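Local coordinates for purine nucleoside phosphorylase (Grouper iridovirus, PDB 3KHS), which probably catalyses the phosphorolysis of purine nucleosides to free base and ribose 1-phosphate in purine salvage, at residues D3-L14 and F95-L103; G68-V76 and K273-L283. All blocks are in the same frame, centred on the assembly; numbering follows the deposited sequence.

Both contacts lie towards the outside of the chain, their centres 22 Å apart, and both are partly buried, yet they illustrate two ways of attaching a helix. In interaction 1 helix packs on helix: an aromatic knob and small alanines bring 3-14 close to 95-103, with a tyrosine and a lysine at the margin. In interaction 2 the hairpin 68-76 meets segment 273-283, at the C-terminal part of the last helix, where a branched aliphatic interior is bordered by polar groups of the turn and of the helix side, more open to solvent. The strands of the hairpin connect the two: Val76 packs on Phe100 and Leu103, and strand 64-70 also meets Leu14 and Leu103 through Phe67.

Interaction 1: residues D3-L14 and F95-L103; sequences DYDLAKETAAWL and FPMRVFKAL
Phe95 drives its ring into helix 3-14 as a knob, lodged in a hole formed by Asp3, Leu6, Ala7 and Thr10. With CG anti to the backbone N (chi1 179°), the ring reaches across and arrives edge first: its CE1 lies 3.6 Å from Asp3 O, close to the ring plane, and its CZ is 3.6 Å from Ala7 CA. One turn on, Arg98 rests its CB on the methyl of Ala7 (CB to CB 3.8 Å), while its guanidinium is held by Pro143 and Thr94 rather than by Asp3. Both branches of Val99 touch Thr10 CG2, CG2 at 3.8 Å, and CG1 also meets Leu14 CD1. The Thr10 hydroxyl is hydrogen-bonded to Pro51 and Asn52. At the margin, the aliphatic chain of Lys101 crosses Tyr4 at about a right angle, bringing Lys101 CD beside the hydroxyl end of the ring, 3.3 Å from Tyr4 CE1 and closer still to Tyr4 OH. Ala102 and Ala11 meet methyl to methyl, CB to CB 3.5 Å; such small side chains let the helix axes approach to 8.1 Å at a crossing angle of -61°. Leu103 ends the row with CD2 4.0 Å from Ala11 CB. Beyond the pair, Leu14 and Leu103 pack on Phe67 of strand 64-70, Phe100 lies on strand 73-79, and Met97 and Arg98 reach helix 219-227.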
loop_
_atom_site.group_PDB
_atom_site.type_symbol
_atom_site.label_atom_id
_atom_site.label_comp_id
_atom_site.label_asym_id
_atom_site.label_seq_id
_atom_site.Cartn_x
_atom_site.Cartn_y
_atom_site.Cartn_z
ATOM N N ASP B 3 -22.759 -1.976 4.355
ATOM C CA ASP B 3 -22.266 -3.252 4.851
ATOM C C ASP B 3 -22.849 -3.568 6.211
ATOM O O ASP B 3 -23.235 -4.701 6.474
ATOM C CB ASP B 3 -20.737 -3.267 4.900
ATOM C CG ASP B 3 -20.123 -3.114 3.518
ATOM O OD1 ASP B 3 -20.660 -3.732 2.556
ATOM O OD2 ASP B 3 -19.109 -2.381 3.395
ATOM N N TYR B 4 -22.934 -2.571 7.079
ATOM C CA TYR B 4 -23.494 -2.829 8.390
ATOM C C TYR B 4 -24.961 -3.262 8.241
ATOM O O TYR B 4 -25.415 -4.150 8.968
ATOM C CB TYR B 4 -23.326 -1.603 9.301
ATOM C CG TYR B 4 -23.493 -1.923 10.777
ATOM C CD1 TYR B 4 -22.916 -3.072 11.340
ATOM C CD2 TYR B 4 -24.252 -1.085 11.614
ATOM C CE1 TYR B 4 -23.099 -3.384 12.697
ATOM C CE2 TYR B 4 -24.438 -1.383 12.981
ATOM C CZ TYR B 4 -23.865 -2.531 13.510
ATOM O OH TYR B 4 -24.066 -2.822 14.842
ATOM N N ASP B 5 -25.692 -2.673 7.288
ATOM C CA ASP B 5 -27.080 -3.074 7.061
ATOM C C ASP B 5 -27.135 -4.525 6.578
ATOM O O ASP B 5 -28.006 -5.290 6.995
ATOM C CB ASP B 5 -27.779 -2.173 6.039
ATOM C CG ASP B 5 -28.225 -0.860 6.630
ATOM O OD1 ASP B 5 -28.841 -0.865 7.721
ATOM O OD2 ASP B 5 -27.967 0.183 5.995
ATOM N N LEU B 6 -26.206 -4.909 5.708
ATOM C CA LEU B 6 -26.173 -6.277 5.211
ATOM C C LEU B 6 -25.751 -7.241 6.325
ATOM O O LEU B 6 -26.205 -8.398 6.377
ATOM C CB LEU B 6 -25.236 -6.360 4.001
ATOM C CG LEU B 6 -25.755 -5.503 2.836
ATOM C CD1 LEU B 6 -24.738 -5.415 1.725
ATOM C CD2 LEU B 6 -27.054 -6.117 2.309
ATOM N N ALA B 7 -24.891 -6.763 7.221
ATOM C CA ALA B 7 -24.429 -7.583 8.347
ATOM C C ALA B 7 -25.617 -7.878 9.251
ATOM O O ALA B 7 -25.789 -9.007 9.705
ATOM C CB ALA B 7 -23.356 -6.865 9.142
ATOM N N LYS B 8 -26.433 -6.858 9.517
ATOM C CA LYS B 8 -27.622 -7.047 10.345
ATOM C C LYS B 8 -28.574 -8.070 9.715
ATOM O O LYS B 8 -29.130 -8.919 10.409
ATOM C CB LYS B 8 -28.326 -5.718 10.547
ATOM C CG LYS B 8 -27.573 -4.806 11.490
ATOM C CD LYS B 8 -28.241 -3.464 11.593
ATOM C CE LYS B 8 -27.366 -2.485 12.339
ATOM N NZ LYS B 8 -27.849 -1.081 12.156
ATOM N N GLU B 9 -28.746 -7.993 8.398
ATOM C CA GLU B 9 -29.616 -8.913 7.688
ATOM C C GLU B 9 -29.060 -10.317 7.829
ATOM O O GLU B 9 -29.784 -11.251 8.190
ATOM C CB GLU B 9 -29.734 -8.496 6.213
ATOM C CG GLU B 9 -30.115 -9.623 5.243
ATOM C CD GLU B 9 -30.105 -9.178 3.781
ATOM O OE1 GLU B 9 -29.031 -8.762 3.259
ATOM O OE2 GLU B 9 -31.188 -9.248 3.152
ATOM N N THR B 10 -27.769 -10.469 7.552
ATOM C CA THR B 10 -27.121 -11.764 7.680
ATOM C C THR B 10 -27.294 -12.284 9.103
ATOM O O THR B 10 -27.566 -13.463 9.301
ATOM C CB THR B 10 -25.631 -11.646 7.349
ATOM O OG1 THR B 10 -25.486 -11.469 5.938
ATOM C CG2 THR B 10 -24.881 -12.873 7.791
ATOM N N ALA B 11 -27.139 -11.406 10.089
ATOM C CA ALA B 11 -27.287 -11.828 11.482
ATOM C C ALA B 11 -28.723 -12.278 11.757
ATOM O O ALA B 11 -28.943 -13.343 12.332
ATOM C CB ALA B 11 -26.894 -10.689 12.446
ATOM N N ALA B 12 -29.697 -11.469 11.339
ATOM C CA ALA B 12 -31.090 -11.809 11.555
ATOM C C ALA B 12 -31.410 -13.170 10.947
ATOM O O ALA B 12 -32.228 -13.914 11.484
ATOM C CB ALA B 12 -31.995 -10.736 10.966
ATOM N N TRP B 13 -30.758 -13.509 9.839
ATOM C CA TRP B 13 -31.008 -14.788 9.185
ATOM C C TRP B 13 -30.399 -15.933 9.978
ATOM O O TRP B 13 -30.945 -17.040 10.018
ATOM C CB TRP B 13 -30.449 -14.768 7.757
ATOM C CG TRP B 13 -30.640 -16.027 6.979
ATOM C CD1 TRP B 13 -31.656 -16.303 6.101
ATOM C CD2 TRP B 13 -29.770 -17.179 6.955
ATOM N NE1 TRP B 13 -31.473 -17.553 5.528
ATOM C CE2 TRP B 13 -30.325 -18.109 6.036
ATOM C CE3 TRP B 13 -28.582 -17.511 7.609
ATOM C CZ2 TRP B 13 -29.727 -19.340 5.763
ATOM C CZ3 TRP B 13 -27.984 -18.747 7.331
ATOM C CH2 TRP B 13 -28.561 -19.643 6.414
ATOM N N LEU B 14 -29.258 -15.678 10.605
ATOM C CA LEU B 14 -28.611 -16.718 11.396
ATOM C C LEU B 14 -29.399 -16.870 12.687
ATOM O O LEU B 14 -29.598 -17.979 13.171
ATOM C CB LEU B 14 -27.157 -16.350 11.724
ATOM C CG LEU B 14 -26.120 -16.432 10.592
ATOM C CD1 LEU B 14 -24.939 -15.500 10.898
ATOM C CD2 LEU B 14 -25.678 -17.856 10.411
ATOM N N PHE B 95 -16.135 -8.669 6.755
ATOM C CA PHE B 95 -17.596 -8.650 6.841
ATOM C C PHE B 95 -18.069 -9.546 7.994
ATOM O O PHE B 95 -19.009 -9.214 8.705
ATOM C CB PHE B 95 -18.230 -9.112 5.519
ATOM C CG PHE B 95 -19.730 -9.149 5.550
ATOM C CD1 PHE B 95 -20.467 -7.975 5.639
ATOM C CD2 PHE B 95 -20.403 -10.367 5.557
ATOM C CE1 PHE B 95 -21.853 -7.994 5.740
ATOM C CE2 PHE B 95 -21.777 -10.409 5.660
ATOM C CZ PHE B 95 -22.514 -9.219 5.751
ATOM N N PRO B 96 -17.420 -10.703 8.188
ATOM C CA PRO B 96 -17.855 -11.575 9.290
ATOM C C PRO B 96 -17.709 -10.895 10.663
ATOM O O PRO B 96 -18.453 -11.203 11.590
ATOM C CB PRO B 96 -16.970 -12.814 9.125
ATOM C CG PRO B 96 -16.695 -12.852 7.633
ATOM C CD PRO B 96 -16.430 -11.379 7.328
ATOM N N MET B 97 -16.769 -9.962 10.799
ATOM C CA MET B 97 -16.623 -9.255 12.073
ATOM C C MET B 97 -17.815 -8.332 12.292
ATOM O O MET B 97 -18.247 -8.117 13.436
ATOM C CB MET B 97 -15.352 -8.393 12.138
ATOM C CG MET B 97 -14.069 -9.153 12.436
ATOM S SD MET B 97 -14.100 -10.121 13.927
ATOM C CE MET B 97 -14.451 -11.777 13.255
ATOM N N ARG B 98 -18.320 -7.755 11.205
ATOM C CA ARG B 98 -19.471 -6.879 11.325
ATOM C C ARG B 98 -20.671 -7.765 11.690
ATOM O O ARG B 98 -21.512 -7.377 12.493
ATOM C CB ARG B 98 -19.688 -6.109 10.019
ATOM C CG ARG B 98 -18.599 -5.086 9.749
ATOM C CD ARG B 98 -18.886 -4.218 8.520
ATOM N NE ARG B 98 -17.869 -3.176 8.323
ATOM C CZ ARG B 98 -16.652 -3.387 7.804
ATOM N NH1 ARG B 98 -16.297 -4.595 7.426
ATOM N NH2 ARG B 98 -15.789 -2.386 7.669
ATOM N N VAL B 99 -20.715 -8.968 11.126
ATOM C CA VAL B 99 -21.788 -9.910 11.435
ATOM C C VAL B 99 -21.707 -10.286 12.934
ATOM O O VAL B 99 -22.714 -10.269 13.641
ATOM C CB VAL B 99 -21.673 -11.161 10.533
ATOM C CG1 VAL B 99 -22.622 -12.231 10.970
ATOM C CG2 VAL B 99 -21.946 -10.775 9.070
ATOM N N PHE B 100 -20.509 -10.625 13.410
ATOM C CA PHE B 100 -20.318 -10.947 14.820
ATOM C C PHE B 100 -20.951 -9.859 15.672
ATOM O O PHE B 100 -21.692 -10.151 16.590
ATOM C CB PHE B 100 -18.829 -11.023 15.172
ATOM C CG PHE B 100 -18.229 -12.406 15.042
ATOM C CD1 PHE B 100 -18.778 -13.341 14.188
ATOM C CD2 PHE B 100 -17.080 -12.733 15.727
ATOM C CE1 PHE B 100 -18.198 -14.560 14.018
ATOM C CE2 PHE B 100 -16.475 -13.970 15.565
ATOM C CZ PHE B 100 -17.028 -14.880 14.713
ATOM N N LYS B 101 -20.656 -8.601 15.368
ATOM C CA LYS B 101 -21.211 -7.497 16.132
ATOM C C LYS B 101 -22.740 -7.504 16.094
ATOM O O LYS B 101 -23.398 -7.398 17.129
ATOM C CB LYS B 101 -20.719 -6.157 15.591
ATOM C CG LYS B 101 -21.263 -4.937 16.335
ATOM C CD LYS B 101 -21.331 -3.736 15.417
ATOM C CE LYS B 101 -21.283 -2.413 16.179
ATOM N NZ LYS B 101 -22.143 -2.438 17.376
ATOM N N ALA B 102 -23.287 -7.627 14.889
ATOM C CA ALA B 102 -24.725 -7.652 14.681
ATOM C C ALA B 102 -25.387 -8.789 15.445
ATOM O O ALA B 102 -26.565 -8.724 15.734
ATOM C CB ALA B 102 -25.028 -7.789 13.181
ATOM N N LEU B 103 -24.622 -9.836 15.739
ATOM C CA LEU B 103 -25.125 -10.997 16.475
ATOM C C LEU B 103 -25.128 -10.731 17.971
ATOM O O LEU B 103 -25.686 -11.511 18.735
ATOM C CB LEU B 103 -24.241 -12.220 16.245
ATOM C CG LEU B 103 -24.324 -13.018 14.962
ATOM C CD1 LEU B 103 -23.250 -14.084 14.991
ATOM C CD2 LEU B 103 -25.680 -13.653 14.840
#

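Interaction 2: residues G68-V76 and K273-L283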
loop_
_atom_site.group_PDB
_atom_site.type_symbol
_atom_site.label_atom_id
_atom_site.label_comp_id
_atom_site.label_asym_id
_atom_site.label_seq_id
_atom_site.Cartn_x
_atom_site.Cartn_y
_atom_site.Cartn_z
ATOM N N GLY B 68 -22.448 -22.665 19.570
ATOM C CA GLY B 68 -22.521 -23.600 20.669
ATOM C C GLY B 68 -21.903 -23.005 21.912
ATOM O O GLY B 68 -21.460 -21.857 21.917
ATOM N N SER B 69 -21.856 -23.790 22.974
ATOM C CA SER B 69 -21.313 -23.299 24.227
ATOM C C SER B 69 -20.003 -23.948 24.616
ATOM O O SER B 69 -19.687 -25.071 24.216
ATOM C CB SER B 69 -22.296 -23.535 25.364
ATOM O OG SER B 69 -22.213 -24.891 25.778
ATOM N N VAL B 70 -19.248 -23.212 25.415
ATOM C CA VAL B 70 -17.974 -23.674 25.944
ATOM C C VAL B 70 -17.922 -23.104 27.346
ATOM O O VAL B 70 -18.128 -21.905 27.541
ATOM C CB VAL B 70 -16.758 -23.119 25.161
ATOM C CG1 VAL B 70 -15.469 -23.596 25.821
ATOM C CG2 VAL B 70 -16.799 -23.574 23.697
ATOM N N ASN B 71 -17.662 -23.964 28.322
ATOM C CA ASN B 71 -17.594 -23.542 29.716
ATOM C C ASN B 71 -18.758 -22.620 30.121
ATOM O O ASN B 71 -18.579 -21.654 30.862
ATOM C CB ASN B 71 -16.235 -22.880 30.001
ATOM C CG ASN B 71 -15.054 -23.847 29.807
ATOM O OD1 ASN B 71 -15.142 -25.027 30.142
ATOM N ND2 ASN B 71 -13.946 -23.340 29.277
ATOM N N GLY B 72 -19.949 -22.940 29.619
ATOM C CA GLY B 72 -21.141 -22.172 29.942
ATOM C C GLY B 72 -21.348 -20.869 29.195
ATOM O O GLY B 72 -22.263 -20.102 29.514
ATOM N N VAL B 73 -20.510 -20.629 28.192
ATOM C CA VAL B 73 -20.571 -19.414 27.394
ATOM C C VAL B 73 -21.081 -19.700 25.986
ATOM O O VAL B 73 -20.552 -20.588 25.334
ATOM C CB VAL B 73 -19.151 -18.812 27.304
ATOM C CG1 VAL B 73 -19.162 -17.529 26.479
ATOM C CG2 VAL B 73 -18.607 -18.564 28.721
ATOM N N SER B 74 -22.105 -18.977 25.523
ATOM C CA SER B 74 -22.601 -19.191 24.164
ATOM C C SER B 74 -21.626 -18.488 23.205
ATOM O O SER B 74 -21.362 -17.273 23.299
ATOM C CB SER B 74 -24.015 -18.640 24.007
ATOM O OG SER B 74 -24.082 -17.334 24.528
ATOM N N CYS B 75 -21.086 -19.271 22.287
ATOM C CA CYS B 75 -20.106 -18.768 21.336
ATOM C C CYS B 75 -20.511 -19.033 19.892
ATOM O O CYS B 75 -21.345 -19.913 19.601
ATOM C CB CYS B 75 -18.736 -19.471 21.554
ATOM S SG CYS B 75 -18.036 -19.595 23.244
ATOM N N VAL B 76 -19.888 -18.260 19.003
ATOM C CA VAL B 76 -20.026 -18.424 17.561
ATOM C C VAL B 76 -18.560 -18.583 17.143
ATOM O O VAL B 76 -17.713 -17.775 17.521
ATOM C CB VAL B 76 -20.672 -17.192 16.846
ATOM C CG1 VAL B 76 -19.966 -15.944 17.195
ATOM C CG2 VAL B 76 -20.611 -17.395 15.341
ATOM N N LYS B 273 -9.981 -22.496 25.527
ATOM C CA LYS B 273 -11.014 -22.946 26.453
ATOM C C LYS B 273 -10.798 -22.368 27.842
ATOM O O LYS B 273 -11.729 -21.802 28.437
ATOM C CB LYS B 273 -11.057 -24.474 26.516
ATOM C CG LYS B 273 -11.450 -25.102 25.194
ATOM C CD LYS B 273 -11.592 -26.626 25.256
ATOM C CE LYS B 273 -12.625 -27.064 26.293
ATOM N NZ LYS B 273 -12.848 -28.546 26.264
ATOM N N LEU B 274 -9.571 -22.474 28.350
ATOM C CA LEU B 274 -9.274 -21.948 29.679
ATOM C C LEU B 274 -9.512 -20.447 29.709
ATOM O O LEU B 274 -9.965 -19.906 30.715
ATOM C CB LEU B 274 -7.823 -22.244 30.084
ATOM C CG LEU B 274 -7.550 -22.644 31.549
ATOM C CD1 LEU B 274 -6.061 -22.478 31.807
ATOM C CD2 LEU B 274 -8.366 -21.790 32.549
ATOM N N VAL B 275 -9.206 -19.776 28.604
ATOM C CA VAL B 275 -9.375 -18.324 28.513
ATOM C C VAL B 275 -10.864 -17.970 28.573
ATOM O O VAL B 275 -11.268 -16.981 29.186
ATOM C CB VAL B 275 -8.753 -17.773 27.186
ATOM C CG1 VAL B 275 -9.190 -16.352 26.944
ATOM C CG2 VAL B 275 -7.241 -17.823 27.268
ATOM N N ILE B 276 -11.673 -18.795 27.927
ATOM C CA ILE B 276 -13.098 -18.570 27.901
ATOM C C ILE B 276 -13.650 -18.792 29.309
ATOM O O ILE B 276 -14.588 -18.115 29.730
ATOM C CB ILE B 276 -13.777 -19.508 26.870
ATOM C CG1 ILE B 276 -13.426 -19.029 25.454
ATOM C CG2 ILE B 276 -15.286 -19.562 27.098
ATOM C CD1 ILE B 276 -14.000 -19.879 24.321
ATOM N N GLU B 277 -13.059 -19.724 30.048
ATOM C CA GLU B 277 -13.525 -19.962 31.407
ATOM C C GLU B 277 -13.289 -18.714 32.258
ATOM O O GLU B 277 -14.190 -18.267 32.953
ATOM C CB GLU B 277 -12.812 -21.156 32.032
ATOM C CG GLU B 277 -13.472 -21.650 33.304
ATOM C CD GLU B 277 -12.704 -22.792 33.936
ATOM O OE1 GLU B 277 -12.270 -23.705 33.191
ATOM O OE2 GLU B 277 -12.541 -22.779 35.181
ATOM N N LYS B 278 -12.085 -18.145 32.198
ATOM C CA LYS B 278 -11.758 -16.932 32.960
ATOM C C LYS B 278 -12.633 -15.745 32.550
ATOM O O LYS B 278 -12.874 -14.836 33.350
ATOM C CB LYS B 278 -10.282 -16.546 32.764
ATOM C CG LYS B 278 -9.311 -17.575 33.301
ATOM C CD LYS B 278 -7.898 -17.347 32.810
ATOM C CE LYS B 278 -6.919 -18.208 33.578
ATOM N NZ LYS B 278 -6.867 -17.793 35.031
ATOM N N ILE B 279 -13.088 -15.744 31.298
ATOM C CA ILE B 279 -13.942 -14.682 30.779
ATOM C C ILE B 279 -15.354 -14.765 31.360
ATOM O O ILE B 279 -15.978 -13.742 31.636
ATOM C CB ILE B 279 -14.045 -14.763 29.241
ATOM C CG1 ILE B 279 -12.682 -14.502 28.612
ATOM C CG2 ILE B 279 -15.053 -13.752 28.730
ATOM C CD1 ILE B 279 -12.673 -14.587 27.087
ATOM N N ARG B 280 -15.852 -15.987 31.535
ATOM C CA ARG B 280 -17.188 -16.207 32.074
ATOM C C ARG B 280 -17.402 -15.484 33.407
ATOM O O ARG B 280 -18.519 -15.399 33.908
ATOM C CB ARG B 280 -17.437 -17.710 32.231
ATOM C CG ARG B 280 -18.767 -18.055 32.865
ATOM C CD ARG B 280 -19.060 -19.545 32.789
ATOM N NE ARG B 280 -17.927 -20.382 33.186
ATOM C CZ ARG B 280 -17.233 -20.242 34.313
ATOM N NH1 ARG B 280 -17.544 -19.286 35.183
ATOM N NH2 ARG B 280 -16.221 -21.068 34.568
ATOM N N GLY B 281 -16.326 -14.948 33.973
ATOM C CA GLY B 281 -16.443 -14.227 35.223
ATOM C C GLY B 281 -16.677 -12.741 35.004
ATOM O O GLY B 281 -16.682 -11.968 35.966
ATOM N N GLU B 282 -16.859 -12.335 33.746
ATOM C CA GLU B 282 -17.100 -10.929 33.423
ATOM C C GLU B 282 -17.929 -10.723 32.137
ATOM O O GLU B 282 -17.400 -10.335 31.090
ATOM C CB GLU B 282 -15.763 -10.157 33.328
ATOM C CG GLU B 282 -14.890 -10.442 32.086
ATOM C CD GLU B 282 -13.754 -9.424 31.894
ATOM O OE1 GLU B 282 -14.017 -8.217 31.713
ATOM O OE2 GLU B 282 -12.583 -9.835 31.923
ATOM N N LEU B 283 -19.234 -10.983 32.226
ATOM C CA LEU B 283 -20.155 -10.812 31.093
ATOM C C LEU B 283 -21.506 -10.201 31.550
ATOM O O LEU B 283 -21.498 -9.062 32.085
ATOM C CB LEU B 283 -20.404 -12.161 30.401
ATOM C CG LEU B 283 -19.288 -12.833 29.594
ATOM C CD1 LEU B 283 -19.780 -14.200 29.086
ATOM C CD2 LEU B 283 -18.877 -11.939 28.417
#
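The type I' turn from Val70 to Val73 brings the two-residue loop of a beta hairpin against the C-terminal part of helix 257-279, where Asn71 and Glu277 come within 5.7 Å of each other, CA to CA. Asn71 lays its amide beside the helix, ND2 standing 2.8 Å from Lys273 O, an oxygen that already accepts the helical bond from Glu277 N. The Asn71 and Glu277 side chains cross at about a right angle, the amide nitrogen against Glu277 CB, and the amide and carboxylate planes are 73° apart. The Arg280 side chain starts with CG anti to the backbone N and then bends at chi3 (47°), which turns NE back to Asn71 O; that hydrogen bond is weak, 2.7 Å with an N-H...O angle of 126°, and the position of the oxygen is not secure. One guanidinium face lies over Glu277 O, 3.8 Å from the plane. The hairpin joins strands 64-70 and 73-79 of the mixed sheet in this alpha/beta phosphorylase fold, and the long C-terminal helix packs against the hairpin and strand 24-28, the parallel neighbour of 73-79. Ile276 is the main apolar contact: CG2, anti to the backbone N, meets Val73 CG2 at 3.8 Å and also touches the carbonyl oxygen and CG1 of Val70, while CD1 reaches Cys75 SG at 4.2 Å. Leu24 touches Val73, Cys75 and Ile276 as well. Val73 CG2 also rests on Arg280 CB, 3.8 Å away, and its other branch, CG1, lies 4.3 Å from Leu283 CD1. In the type I turn from Ile279 to Glu282, Glu282 forms a salt bridge with Arg231, and Leu283 packs on Ile107 of strand 107-116.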